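Local coordinates for putative OmpA family lipoprotein (Burkholderia cenocepacia, PDB 5LKW) that binds the peptidoglycan component diaminopimelic acid through its OmpA-like domain and probably acts in the Tol-Pal system that maintains outer membrane integrity, at residues P100-H105 and W110-R115; R16-D21 and Y25-E30; Q37-L42 and L83-S88. One frame throughout, in Å; residues are numbered along the deposited sequence.

In the fold
All three contacts lie in the OmpA-like domain, whose mixed four-stranded sheet has helices packed against it. Along the chain the first segments come in the order contact 2, contact 3, contact 1; each contact closes before the next opens, and strand 17-19 leads through the 25-30 loop into helix 32-44 of contact 3. Contact 1 and contact 3 sit on opposite sides of the chain's centre, their centres about 28 Å apart. Contact 2 lies between, about 15 Å from contact 1 and about 17 Å from contact 3 (centres), and touches both. Contacts 1 and 2 share the diaminopimelic acid pocket through Arg114 and Asp21; contact 3 holds none of its residues.

Contact 1 of 3, residues P100-H105 and W110-R115; sequences PQATGH and WAQNRR. With API (2,6-diaminopimelic acid), chain C.
Pro100 begins the contact by laying its CB against the side-chain amide of Asn113, 3.6 Å from ND2. Gln101 follows with its backbone N 2.8 Å from Asn113 OD1, but the N-H...O angle of 128° makes this a weak bond. The CB of Gln101 rests against Arg115 NH1, and the amide and guanidinium planes stand nearly perpendicular, so these two flat groups do not stack. A water accepts a bond from Arg115 NH1 and a weak one from Gln101 N, bridging the segments.

At Ala102 the pairing becomes straight. Its N-H points almost directly (171°) at a lone pair of Asn113 OD1, 3.0 Å from N to OD1, while Asn113 ND2 returns a bond of 2.8 Å to Ala102 O, lying in the amide plane. The Asn113 amide thus reads both the N-H and the C=O of one residue, and its CG, anti to the carbonyl carbon (chi1 -59°), is directed at the loop. The methyl of Ala102 meets the Gln112 amide, with OE1 3.6 Å from CB.

Gly104 and His105 bring the loop to the Trp110 indole, where the backbone C of His105 comes to 3.8 Å from Trp110 CZ2. The polar ends of both side chains turn elsewhere, since His105 ND1 and Trp110 NE1 each bond Glu58 OE1.

Within 110-115, Arg115 NH1 bonds Gln112 O at 2.7 Å in the guanidinium plane, and NE pairs with Asp117. Arg114 turns to the ligand instead, its CD lying near a carboxylate oxygen of diaminopimelic acid, while its guanidinium reaches Asp57 and Phe20 O. Two straight bonds and a weak one on a buried amide therefore tie the loop to Asn113, next in sequence to Arg114, one of the residues that line the diaminopimelic acid pocket.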
loop_
_atom_site.group_PDB
_atom_site.type_symbol
_atom_site.label_atom_id
_atom_site.label_comp_id
_atom_site.label_asym_id
_atom_site.label_seq_id
_atom_site.Cartn_x
_atom_site.Cartn_y
_atom_site.Cartn_z
ATOM N N PRO A 100 5.487 3.240 12.588
ATOM C CA PRO A 100 6.234 4.243 11.799
ATOM C C PRO A 100 7.518 3.593 11.200
ATOM O O PRO A 100 8.191 2.861 11.900
ATOM C CB PRO A 100 6.530 5.360 12.844
ATOM C CG PRO A 100 6.530 4.599 14.275
ATOM C CD PRO A 100 5.403 3.566 14.046
ATOM N N GLN A 101 7.816 3.769 9.918
ATOM C CA GLN A 101 9.095 3.269 9.361
ATOM C C GLN A 101 10.298 4.235 9.621
ATOM O O GLN A 101 11.429 3.790 9.908
ATOM C CB GLN A 101 8.930 2.982 7.852
ATOM C CG GLN A 101 9.762 1.826 7.391
ATOM C CD GLN A 101 9.356 0.504 8.101
ATOM O OE1 GLN A 101 8.185 0.307 8.483
ATOM N NE2 GLN A 101 10.334 -0.388 8.301
ATOM N N ALA A 102 10.031 5.549 9.552
ATOM C CA ALA A 102 10.972 6.586 9.996
ATOM C C ALA A 102 10.443 7.162 11.299
ATOM O O ALA A 102 9.217 7.455 11.414
ATOM C CB ALA A 102 11.039 7.674 8.924
ATOM N N THR A 103 11.328 7.349 12.272
ATOM C CA THR A 103 10.916 7.601 13.666
ATOM C C THR A 103 11.095 9.071 14.134
ATOM O O THR A 103 10.730 9.409 15.277
ATOM C CB THR A 103 11.684 6.660 14.699
ATOM O OG1 THR A 103 13.082 6.923 14.581
ATOM C CG2 THR A 103 11.398 5.123 14.426
ATOM N N GLY A 104 11.649 9.909 13.259
ATOM C CA GLY A 104 11.694 11.361 13.423
ATOM C C GLY A 104 10.371 12.156 13.365
ATOM O O GLY A 104 9.320 11.643 13.015
ATOM N N HIS A 105 10.471 13.439 13.706
ATOM C CA HIS A 105 9.296 14.238 13.965
ATOM C C HIS A 105 9.490 15.459 13.093
ATOM O O HIS A 105 9.760 16.579 13.537
ATOM C CB HIS A 105 9.140 14.469 15.485
ATOM C CG HIS A 105 9.226 13.199 16.309
ATOM N ND1 HIS A 105 8.257 12.216 16.277
ATOM C CD2 HIS A 105 10.193 12.736 17.152
ATOM C CE1 HIS A 105 8.600 11.224 17.082
ATOM N NE2 HIS A 105 9.771 11.506 17.626
ATOM N N TRP A 110 7.525 12.069 8.417
ATOM C CA TRP A 110 6.093 11.947 8.231
ATOM C C TRP A 110 5.735 11.441 6.826
ATOM O O TRP A 110 4.812 10.626 6.682
ATOM C CB TRP A 110 5.405 13.273 8.465
ATOM C CG TRP A 110 5.549 13.750 9.936
ATOM C CD1 TRP A 110 5.757 12.972 11.031
ATOM C CD2 TRP A 110 5.533 15.114 10.418
ATOM N NE1 TRP A 110 5.819 13.741 12.171
ATOM C CE2 TRP A 110 5.703 15.059 11.831
ATOM C CE3 TRP A 110 5.365 16.364 9.798
ATOM C CZ2 TRP A 110 5.769 16.225 12.646
ATOM C CZ3 TRP A 110 5.411 17.529 10.611
ATOM C CH2 TRP A 110 5.580 17.439 12.021
ATOM N N ALA A 111 6.425 11.980 5.812
ATOM C CA ALA A 111 6.111 11.654 4.416
ATOM C C ALA A 111 6.384 10.188 4.127
ATOM O O ALA A 111 5.656 9.541 3.341
ATOM C CB ALA A 111 6.873 12.588 3.427
ATOM N N GLN A 112 7.430 9.665 4.765
ATOM C CA GLN A 112 7.824 8.272 4.631
ATOM C C GLN A 112 6.793 7.319 5.248
ATOM O O GLN A 112 6.808 6.142 4.927
ATOM C CB GLN A 112 9.158 8.093 5.336
ATOM C CG GLN A 112 10.339 8.876 4.582
ATOM C CD GLN A 112 11.691 8.771 5.286
ATOM O OE1 GLN A 112 12.215 7.648 5.482
ATOM N NE2 GLN A 112 12.256 9.941 5.714
ATOM N N ASN A 113 5.978 7.825 6.194
ATOM C CA ASN A 113 5.043 7.015 6.924
ATOM C C ASN A 113 3.637 7.066 6.396
ATOM O O ASN A 113 2.827 6.273 6.886
ATOM C CB ASN A 113 5.038 7.288 8.463
ATOM C CG ASN A 113 6.427 7.052 9.116
ATOM O OD1 ASN A 113 7.239 6.238 8.648
ATOM N ND2 ASN A 113 6.710 7.813 10.168
ATOM N N ARG A 114 3.329 8.003 5.462
ATOM C CA ARG A 114 1.990 8.136 4.822
ATOM C C ARG A 114 2.044 7.235 3.613
ATOM O O ARG A 114 2.410 7.678 2.542
ATOM C CB ARG A 114 1.764 9.559 4.352
ATOM C CG ARG A 114 1.625 10.598 5.506
ATOM C CD ARG A 114 1.073 11.928 4.937
ATOM N NE ARG A 114 1.955 12.603 3.971
ATOM C CZ ARG A 114 3.003 13.367 4.288
ATOM N NH1 ARG A 114 3.307 13.562 5.586
ATOM N NH2 ARG A 114 3.726 13.993 3.299
ATOM N N ARG A 115 1.819 5.953 3.845
ATOM C CA ARG A 115 2.328 4.907 2.976
ATOM C C ARG A 115 1.448 3.687 3.049
ATOM O O ARG A 115 0.900 3.358 4.127
ATOM C CB ARG A 115 3.752 4.488 3.416
ATOM C CG ARG A 115 4.596 3.717 2.359
ATOM C CD ARG A 115 6.039 3.302 2.934
ATOM N NE ARG A 115 5.796 2.298 3.960
ATOM C CZ ARG A 115 5.748 2.493 5.272
ATOM N NH1 ARG A 115 6.043 3.682 5.834
ATOM N NH2 ARG A 115 5.371 1.467 6.042
HETATM C C API C . -1.571 11.576 7.501
HETATM C CA API C . -2.099 12.341 8.691
HETATM C C3 API C . -1.778 13.833 8.784
HETATM C C4 API C . -2.429 14.392 10.065
HETATM C C5 API C . -3.280 15.660 9.864
HETATM C C6 API C . -4.066 16.101 11.113
HETATM O O API C . -1.001 10.528 7.776
HETATM O OXT API C . -1.682 11.914 6.300
HETATM N N API C . -1.501 11.701 9.861
HETATM O O HOH W 1 5.218 3.237 8.468
#

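Contact 2 of 3, residues R16-D21 and Y25-E30; sequences RSIYFD and YSVKDE
Tyr25 carries its backbone O to 3.5 Å from Phe20 CE1, where the loop that follows strand 17-19, an edge strand of the OmpA-like sheet, folds back beside it on the way to helix 32-44. The two touching parts run 106° apart, so they meet as a crossing and not as paired strands. Ser26 brings its own carbonyl to the same ring, with O 3.4 Å from CD1; that O also accepts bonds from two waters, one shared with Tyr19 O and Lys28 N, the other with Asp21 N. Water therefore supplies the backbone links between the segments.

Val27 adds the apolar part: CG2, anti to the carbonyl carbon, reaches Phe20 CE1 at 3.9 Å, and CG1 approaches Ile18 CG2 more loosely. Val27 also touches Ala75 of helix 62-82, placing the loop between strand and helix.

Lys28 completes the contact by a salt bridge with Asp21, a residue of the diaminopimelic acid pocket. The two side chains cross at about a right angle. The ammonium NZ stands 3.0 Å from Asp21 OD1, meeting that oxygen from above the carboxylate plane, 38° out of it.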
loop_
_atom_site.group_PDB
_atom_site.type_symbol
_atom_site.label_atom_id
_atom_site.label_comp_id
_atom_site.label_asym_id
_atom_site.label_seq_id
_atom_site.Cartn_x
_atom_site.Cartn_y
_atom_site.Cartn_z
ATOM N N ARG A 16 7.198 -1.783 -3.741
ATOM C CA ARG A 16 6.010 -2.239 -3.024
ATOM C C ARG A 16 5.333 -1.217 -2.114
ATOM O O ARG A 16 4.461 -1.575 -1.329
ATOM C CB ARG A 16 6.324 -3.546 -2.262
ATOM C CG ARG A 16 6.355 -4.670 -3.247
ATOM C CD ARG A 16 6.744 -6.033 -2.727
ATOM N NE ARG A 16 7.505 -6.759 -3.778
ATOM C CZ ARG A 16 8.002 -7.989 -3.626
ATOM N NH1 ARG A 16 7.806 -8.643 -2.495
ATOM N NH2 ARG A 16 8.709 -8.565 -4.600
ATOM N N SER A 17 5.701 0.054 -2.222
ATOM C CA SER A 17 5.081 1.056 -1.377
ATOM C C SER A 17 4.425 2.142 -2.262
ATOM O O SER A 17 5.008 2.538 -3.282
ATOM C CB SER A 17 6.159 1.677 -0.494
ATOM O OG SER A 17 6.646 0.783 0.502
ATOM N N ILE A 18 3.250 2.622 -1.856
ATOM C CA ILE A 18 2.537 3.750 -2.463
ATOM C C ILE A 18 2.525 4.831 -1.373
ATOM O O ILE A 18 2.128 4.576 -0.274
ATOM C CB ILE A 18 1.062 3.395 -2.869
ATOM C CG1 ILE A 18 1.008 2.374 -3.998
ATOM C CG2 ILE A 18 0.307 4.620 -3.338
ATOM C CD1 ILE A 18 1.534 1.022 -3.622
ATOM N N TYR A 19 2.956 6.036 -1.704
ATOM C CA TYR A 19 2.928 7.178 -0.783
ATOM C C TYR A 19 1.824 8.192 -1.054
ATOM O O TYR A 19 1.349 8.344 -2.202
ATOM C CB TYR A 19 4.257 7.889 -0.889
ATOM C CG TYR A 19 5.395 7.008 -0.424
ATOM C CD1 TYR A 19 5.867 7.070 0.931
ATOM C CD2 TYR A 19 5.977 6.105 -1.309
ATOM C CE1 TYR A 19 6.972 6.311 1.354
ATOM C CE2 TYR A 19 7.102 5.322 -0.910
ATOM C CZ TYR A 19 7.596 5.439 0.414
ATOM O OH TYR A 19 8.679 4.624 0.773
ATOM N N PHE A 20 1.400 8.865 0.014
ATOM C CA PHE A 20 0.233 9.718 -0.014
ATOM C C PHE A 20 0.545 11.149 0.490
ATOM O O PHE A 20 1.418 11.365 1.340
ATOM C CB PHE A 20 -0.906 9.098 0.863
ATOM C CG PHE A 20 -1.424 7.780 0.348
ATOM C CD1 PHE A 20 -2.550 7.715 -0.498
ATOM C CD2 PHE A 20 -0.782 6.589 0.728
ATOM C CE1 PHE A 20 -3.028 6.402 -0.988
ATOM C CE2 PHE A 20 -1.211 5.371 0.297
ATOM C CZ PHE A 20 -2.315 5.263 -0.614
ATOM N N ASP A 21 -0.216 12.120 -0.003
ATOM C CA ASP A 21 -0.168 13.462 0.541
ATOM C C ASP A 21 -0.805 13.545 1.932
ATOM O O ASP A 21 -1.538 12.651 2.374
ATOM C CB ASP A 21 -0.882 14.432 -0.398
ATOM C CG ASP A 21 -0.082 14.696 -1.619
ATOM O OD1 ASP A 21 1.094 14.248 -1.668
ATOM O OD2 ASP A 21 -0.639 15.349 -2.495
ATOM N N TYR A 25 -5.971 9.939 1.017
ATOM C CA TYR A 25 -5.911 8.582 0.503
ATOM C C TYR A 25 -6.025 8.460 -0.998
ATOM O O TYR A 25 -6.332 7.370 -1.454
ATOM C CB TYR A 25 -6.897 7.646 1.214
ATOM C CG TYR A 25 -8.329 8.117 1.173
ATOM C CD1 TYR A 25 -9.190 7.708 0.158
ATOM C CD2 TYR A 25 -8.823 8.960 2.156
ATOM C CE1 TYR A 25 -10.522 8.160 0.105
ATOM C CE2 TYR A 25 -10.135 9.409 2.122
ATOM C CZ TYR A 25 -10.992 9.000 1.099
ATOM O OH TYR A 25 -12.303 9.443 1.089
ATOM N N SER A 26 -5.764 9.537 -1.776
ATOM C CA SER A 26 -5.740 9.421 -3.248
ATOM C C SER A 26 -4.485 8.717 -3.723
ATOM O O SER A 26 -3.361 9.163 -3.416
ATOM C CB SER A 26 -5.721 10.775 -3.952
ATOM O OG SER A 26 -6.692 11.626 -3.378
ATOM N N VAL A 27 -4.677 7.723 -4.562
ATOM C CA VAL A 27 -3.572 7.047 -5.235
ATOM C C VAL A 27 -3.292 7.852 -6.464
ATOM O O VAL A 27 -4.075 7.836 -7.395
ATOM C CB VAL A 27 -3.882 5.570 -5.608
ATOM C CG1 VAL A 27 -2.756 4.948 -6.421
ATOM C CG2 VAL A 27 -4.122 4.794 -4.381
ATOM N N LYS A 28 -2.205 8.613 -6.430
ATOM C CA LYS A 28 -1.863 9.503 -7.560
ATOM C C LYS A 28 -1.629 8.724 -8.897
ATOM O O LYS A 28 -1.218 7.542 -8.890
ATOM C CB LYS A 28 -0.656 10.344 -7.209
ATOM C CG LYS A 28 -0.885 11.384 -6.118
ATOM C CD LYS A 28 0.439 12.065 -5.863
ATOM C CE LYS A 28 0.739 12.255 -4.357
ATOM N NZ LYS A 28 2.122 12.848 -4.165
ATOM N N ASP A 29 -1.878 9.420 -10.011
ATOM C CA ASP A 29 -1.793 8.900 -11.368
ATOM C C ASP A 29 -0.468 8.210 -11.653
ATOM O O ASP A 29 -0.455 7.185 -12.355
ATOM C CB ASP A 29 -1.984 10.045 -12.394
ATOM C CG ASP A 29 -3.452 10.345 -12.693
ATOM O OD1 ASP A 29 -4.338 9.536 -12.325
ATOM O OD2 ASP A 29 -3.713 11.408 -13.311
ATOM N N GLU A 30 0.620 8.751 -11.081
ATOM C CA GLU A 30 1.983 8.211 -11.275
ATOM C C GLU A 30 2.032 6.742 -10.872
ATOM O O GLU A 30 2.875 6.029 -11.324
ATOM C CB GLU A 30 3.049 8.978 -10.464
ATOM C CG GLU A 30 2.795 8.898 -8.948
ATOM C CD GLU A 30 3.656 9.876 -8.170
ATOM O OE1 GLU A 30 3.415 11.095 -8.248
ATOM O OE2 GLU A 30 4.567 9.415 -7.476
HETATM O O HOH W 2 -0.700 8.487 -3.802
HETATM O O HOH W 3 -2.097 11.326 -1.976
HETATM O O HOH W 4 1.034 15.082 -5.394
#

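Contact 3 of 3, residues Q37-L42 and L83-S88; sequences QHAQYL and LGVNDS
Val85 is the principal bump, and the hollow it fills lies between Ala39 and Leu42, one turn apart on helix 32-44. Its CG2 methyl presses against the helix backbone, 3.6 Å from Ala39 CA, and is also 3.8 Å from Ala39 CB and from Leu42 CB. The other methyl, CG1, lies over Leu42, 3.9 Å from both CB and CD1. With CG1 anti to the backbone N (chi1 177°) and CG2 anti to the carbonyl carbon, the two branches differ in their seats: CG2 sits between Ala39 and Leu42, while CG1 meets Leu42 alone, whose chain crosses that of Val85 obliquely.

Leu83 supplies a second, smaller bump. Its CB sits 3.7 Å from Ala39 CB, and CD1 comes to 3.9 Å from the same methyl. Ala39 is therefore touched by both Leu83 and Val85, and its short side chain lets the loop come close: the CA atoms of Ala39 and Val85 are 5.9 Å apart.

Gly84, between the two bumps, ends helix 62-82 in a Schellman motif. It is the C-prime residue with positive phi (91°); Val85 N bonds back to Met80 O and Gly84 N to Ala81 O. On either side of Gly84 in sequence, Leu83 and Val85 both direct their CB toward helix 32-44. Met80 of helix 62-82, touching Leu42 and Val85, and Tyr120 of the sheet, touching Leu42, add to the apolar surroundings.

No hydrogen bond or salt bridge crosses between the segments; carbon atoms make the close contacts, one of them the backbone CA of Ala39. The chemistry implies that the end of helix 62-82 is held to helix 32-44 here by burial of apolar surface and shape fit, with the bond from Gln89 NE2 to Leu42 O as a polar link beside the apolar patch.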
loop_
_atom_site.group_PDB
_atom_site.type_symbol
_atom_site.label_atom_id
_atom_site.label_comp_id
_atom_site.label_asym_id
_atom_site.label_seq_id
_atom_site.Cartn_x
_atom_site.Cartn_y
_atom_site.Cartn_z
ATOM N N GLN A 37 1.530 -3.474 -13.025
ATOM C CA GLN A 37 2.494 -4.523 -12.835
ATOM C C GLN A 37 2.044 -5.505 -11.771
ATOM O O GLN A 37 1.967 -6.725 -12.031
ATOM C CB GLN A 37 3.876 -3.955 -12.539
ATOM C CG GLN A 37 4.738 -3.849 -13.790
ATOM C CD GLN A 37 5.388 -2.484 -13.962
ATOM O OE1 GLN A 37 5.151 -1.553 -13.179
ATOM N NE2 GLN A 37 6.213 -2.353 -15.005
ATOM N N HIS A 38 1.740 -4.993 -10.584
ATOM C CA HIS A 38 1.260 -5.889 -9.532
ATOM C C HIS A 38 0.001 -6.670 -9.894
ATOM O O HIS A 38 -0.045 -7.869 -9.632
ATOM C CB HIS A 38 1.185 -5.208 -8.170
ATOM C CG HIS A 38 2.535 -5.045 -7.536
ATOM N ND1 HIS A 38 3.323 -3.927 -7.736
ATOM C CD2 HIS A 38 3.265 -5.890 -6.766
ATOM C CE1 HIS A 38 4.460 -4.074 -7.078
ATOM N NE2 HIS A 38 4.456 -5.260 -6.494
ATOM N N ALA A 39 -0.981 -5.980 -10.498
ATOM C CA ALA A 39 -2.229 -6.595 -10.965
ATOM C C ALA A 39 -1.964 -7.770 -11.925
ATOM O O ALA A 39 -2.576 -8.828 -11.786
ATOM C CB ALA A 39 -3.137 -5.572 -11.629
ATOM N N GLN A 40 -1.061 -7.562 -12.879
ATOM C CA GLN A 40 -0.714 -8.587 -13.858
ATOM C C GLN A 40 -0.116 -9.802 -13.143
ATOM O O GLN A 40 -0.543 -10.936 -13.380
ATOM C CB GLN A 40 0.256 -8.024 -14.915
ATOM C CG GLN A 40 0.449 -8.855 -16.187
ATOM C CD GLN A 40 -0.851 -9.410 -16.760
ATOM O OE1 GLN A 40 -1.828 -8.679 -16.968
ATOM N NE2 GLN A 40 -0.856 -10.711 -17.040
ATOM N N TYR A 41 0.832 -9.563 -12.238
ATOM C CA TYR A 41 1.362 -10.637 -11.425
ATOM C C TYR A 41 0.261 -11.400 -10.666
ATOM O O TYR A 41 0.148 -12.621 -10.795
ATOM C CB TYR A 41 2.476 -10.148 -10.489
ATOM C CG TYR A 41 3.032 -11.270 -9.653
ATOM C CD1 TYR A 41 4.249 -11.876 -9.969
ATOM C CD2 TYR A 41 2.332 -11.739 -8.565
ATOM C CE1 TYR A 41 4.762 -12.907 -9.195
ATOM C CE2 TYR A 41 2.825 -12.781 -7.787
ATOM C CZ TYR A 41 4.038 -13.357 -8.096
ATOM O OH TYR A 41 4.502 -14.401 -7.299
ATOM N N LEU A 42 -0.566 -10.684 -9.916
ATOM C CA LEU A 42 -1.686 -11.286 -9.185
ATOM C C LEU A 42 -2.690 -12.161 -10.026
ATOM O O LEU A 42 -2.972 -13.314 -9.673
ATOM C CB LEU A 42 -2.417 -10.222 -8.349
ATOM C CG LEU A 42 -1.633 -9.748 -7.096
ATOM C CD1 LEU A 42 -2.315 -8.563 -6.417
ATOM C CD2 LEU A 42 -1.400 -10.876 -6.090
ATOM N N LEU A 83 -8.325 -3.258 -11.934
ATOM C CA LEU A 83 -7.521 -3.913 -12.972
ATOM C C LEU A 83 -7.799 -5.410 -13.080
ATOM O O LEU A 83 -7.110 -6.115 -13.786
ATOM C CB LEU A 83 -6.030 -3.625 -12.820
ATOM C CG LEU A 83 -5.668 -2.139 -12.889
ATOM C CD1 LEU A 83 -4.310 -1.880 -12.302
ATOM C CD2 LEU A 83 -5.742 -1.555 -14.332
ATOM N N GLY A 84 -8.812 -5.880 -12.372
ATOM C CA GLY A 84 -9.243 -7.300 -12.472
ATOM C C GLY A 84 -8.643 -8.324 -11.533
ATOM O O GLY A 84 -8.811 -9.542 -11.759
ATOM N N VAL A 85 -7.933 -7.880 -10.485
ATOM C CA VAL A 85 -7.471 -8.813 -9.458
ATOM C C VAL A 85 -8.683 -9.287 -8.652
ATOM O O VAL A 85 -9.564 -8.504 -8.357
ATOM C CB VAL A 85 -6.394 -8.178 -8.481
ATOM C CG1 VAL A 85 -6.014 -9.168 -7.414
ATOM C CG2 VAL A 85 -5.152 -7.731 -9.240
ATOM N N ASN A 86 -8.733 -10.581 -8.321
ATOM C CA ASN A 86 -9.776 -11.117 -7.427
ATOM C C ASN A 86 -9.628 -10.591 -6.033
ATOM O O ASN A 86 -8.543 -10.671 -5.464
ATOM C CB ASN A 86 -9.638 -12.635 -7.265
ATOM C CG ASN A 86 -9.794 -13.369 -8.554
ATOM O OD1 ASN A 86 -10.902 -13.495 -9.061
ATOM N ND2 ASN A 86 -8.682 -13.876 -9.099
ATOM N N ASP A 87 -10.741 -10.150 -5.456
ATOM C CA ASP A 87 -10.810 -9.771 -4.046
ATOM C C ASP A 87 -10.211 -10.815 -3.133
ATOM O O ASP A 87 -9.655 -10.455 -2.079
ATOM C CB ASP A 87 -12.255 -9.562 -3.613
ATOM C CG ASP A 87 -13.010 -8.633 -4.544
ATOM O OD1 ASP A 87 -12.353 -7.759 -5.189
ATOM O OD2 ASP A 87 -14.260 -8.798 -4.645
ATOM N N SER A 88 -10.371 -12.106 -3.498
ATOM C CA SER A 88 -9.843 -13.207 -2.687
ATOM C C SER A 88 -8.308 -13.218 -2.599
ATOM O O SER A 88 -7.749 -13.899 -1.748
ATOM C CB SER A 88 -10.301 -14.572 -3.226
ATOM O OG SER A 88 -9.559 -14.884 -4.398
#